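Local coordinates for yfhH hypothetical protein (Bacillus subtilis, PDB 1SF9), which is of unknown function but may be a transcriptional regulator and forms a homodimer, at residues 66-71 with 120-125. Sequence-based numbering, arbitrary orientation. Where two conformers were deposited one is given.
Sequences KITMAK and PISVLQ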
loop_
_atom_site.group_PDB
_atom_site.type_symbol
_atom_site.label_atom_id
_atom_site.label_comp_id
_atom_site.label_asym_id
_atom_site.label_seq_id
_atom_site.Cartn_x
_atom_site.Cartn_y
_atom_site.Cartn_z
ATOM N N LYS A 66 1.564 6.167 3.218
ATOM C CA LYS A 66 0.164 6.290 3.632
ATOM C C LYS A 66 -0.754 6.389 2.418
ATOM O O LYS A 66 -1.846 5.820 2.408
ATOM C CB LYS A 66 -0.051 7.512 4.519
ATOM C CG LYS A 66 0.617 7.378 5.854
ATOM C CD LYS A 66 0.276 8.521 6.774
ATOM C CE LYS A 66 0.897 8.297 8.148
ATOM N NZ LYS A 66 0.193 7.207 8.878
ATOM N N ILE A 67 -0.317 7.121 1.393
ATOM C CA ILE A 67 -1.115 7.267 0.171
ATOM C C ILE A 67 -1.293 5.913 -0.511
ATOM O O ILE A 67 -2.394 5.543 -0.921
ATOM C CB ILE A 67 -0.452 8.280 -0.804
ATOM C CG1 ILE A 67 -0.605 9.686 -0.223
ATOM C CG2 ILE A 67 -1.089 8.198 -2.178
ATOM C CD1 ILE A 67 0.359 10.696 -0.847
ATOM N N THR A 68 -0.201 5.161 -0.615
ATOM C CA THR A 68 -0.270 3.847 -1.228
ATOM C C THR A 68 -1.295 2.997 -0.493
ATOM O O THR A 68 -2.059 2.255 -1.111
ATOM C CB THR A 68 1.107 3.168 -1.180
ATOM O OG1 THR A 68 2.012 3.899 -2.004
ATOM C CG2 THR A 68 1.016 1.716 -1.668
ATOM N N MET A 69 -1.335 3.121 0.826
ATOM C CA MET A 69 -2.296 2.330 1.591
ATOM C C MET A 69 -3.713 2.804 1.394
ATOM O O MET A 69 -4.622 1.997 1.191
ATOM C CB MET A 69 -1.934 2.339 3.070
ATOM C CG MET A 69 -0.743 1.502 3.359
ATOM S SD MET A 69 -0.975 -0.234 2.849
ATOM C CE MET A 69 -2.499 -0.627 3.625
ATOM N N ALA A 70 -3.917 4.114 1.444
ATOM C CA ALA A 70 -5.268 4.648 1.255
ATOM C C ALA A 70 -5.807 4.220 -0.104
ATOM O O ALA A 70 -6.989 3.858 -0.242
ATOM C CB ALA A 70 -5.267 6.185 1.373
ATOM N N LYS A 71 -4.955 4.271 -1.118
ATOM C CA LYS A 71 -5.365 3.872 -2.459
ATOM C C LYS A 71 -5.791 2.408 -2.499
ATOM O O LYS A 71 -6.667 2.039 -3.270
ATOM C CB LYS A 71 -4.227 4.088 -3.470
ATOM C CG LYS A 71 -4.041 5.548 -3.857
ATOM C CD LYS A 71 -2.957 5.729 -4.927
ATOM C CE LYS A 71 -2.830 7.211 -5.276
ATOM N NZ LYS A 71 -1.749 7.495 -6.280
ATOM N N PRO A 120 0.473 -4.263 -0.905
ATOM C CA PRO A 120 -0.878 -3.684 -0.976
ATOM C C PRO A 120 -1.377 -3.843 -2.412
ATOM O O PRO A 120 -0.596 -3.726 -3.348
ATOM C CB PRO A 120 -0.653 -2.219 -0.637
ATOM C CG PRO A 120 0.632 -2.217 0.167
ATOM C CD PRO A 120 1.473 -3.238 -0.562
ATOM N N ILE A 121 -2.666 -4.108 -2.605
ATOM C CA ILE A 121 -3.151 -4.288 -3.967
ATOM C C ILE A 121 -2.978 -3.064 -4.862
ATOM O O ILE A 121 -2.970 -3.180 -6.075
ATOM C CB ILE A 121 -4.614 -4.799 -4.011
ATOM C CG1 ILE A 121 -5.531 -3.885 -3.208
ATOM C CG2 ILE A 121 -4.671 -6.217 -3.453
ATOM C CD1 ILE A 121 -7.008 -4.316 -3.254
ATOM N N SER A 122 -2.794 -1.892 -4.261
ATOM C CA SER A 122 -2.607 -0.674 -5.029
ATOM C C SER A 122 -1.294 -0.618 -5.821
ATOM O O SER A 122 -1.160 0.237 -6.690
ATOM C CB SER A 122 -2.672 0.550 -4.110
ATOM O OG SER A 122 -1.857 0.326 -2.982
ATOM N N VAL A 123 -0.337 -1.497 -5.527
ATOM C CA VAL A 123 0.925 -1.466 -6.269
ATOM C C VAL A 123 0.973 -2.522 -7.366
ATOM O O VAL A 123 1.966 -2.636 -8.063
ATOM C CB VAL A 123 2.196 -1.629 -5.343
ATOM C CG1 VAL A 123 2.128 -0.651 -4.174
ATOM C CG2 VAL A 123 2.325 -3.035 -4.813
ATOM N N LEU A 124 -0.108 -3.285 -7.533
ATOM C CA LEU A 124 -0.136 -4.313 -8.571
ATOM C C LEU A 124 -0.764 -3.795 -9.855
ATOM O O LEU A 124 -1.927 -3.389 -9.877
ATOM C CB LEU A 124 -0.901 -5.538 -8.083
ATOM C CG LEU A 124 -0.298 -6.182 -6.838
ATOM C CD1 LEU A 124 -1.134 -7.427 -6.518
ATOM C CD2 LEU A 124 1.171 -6.586 -7.054
ATOM N N GLN A 125 0.022 -3.796 -10.932
ATOM C CA GLN A 125 -0.477 -3.315 -12.214
ATOM C C GLN A 125 -0.643 -4.489 -13.167
ATOM O O GLN A 125 0.202 -5.371 -13.229
ATOM C CB GLN A 125 0.503 -2.306 -12.813
ATOM C CG GLN A 125 0.781 -1.098 -11.910
ATOM C CD GLN A 125 -0.487 -0.446 -11.358
ATOM O OE1 GLN A 125 -1.421 -0.125 -12.105
ATOM N NE2 GLN A 125 -0.518 -0.239 -10.037
#
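S122 reaches from the 3-10 turn at 121-123, which links strands 115-120 and 124-126, across to T68 and K71 on helix 57-74. The contact thus joins the helical part of this DUF1811 chain to its antiparallel sheet. Along the S122 side chain, CB packs against CB of K71 at 3.9 Å, while the rest of that lysine runs on, extended, away from the turn. One atom further, a chi1 of 48° sets OG over the backbone, between N and C, and from there it donates a hydrogen bond to the backbone O of T68, OG to O 2.7 Å. The approach is bent, with a C=O...OG angle of 137° and the donor 32° from the carbonyl plane. The methyl CG2 of T68 also borders OG, at 3.5 Å. With an alanine here, T68 O is likely to lose the hydroxyl that reaches it from the turn, and these two segments would keep no hydrogen bond between them. M69, whose side chain lies near a bound platinum ion, starts away from the turn; in one of its two conformers, bends at chi2 and chi3 bring its end back, and SD rests 3.7 Å from CG of the P120 ring. T68 turns its other branch, OG1, back to E64 O one helical turn earlier, which leaves CG2 to meet CG1 of V123 at 3.6 Å, the two side chains crossing at about a right angle.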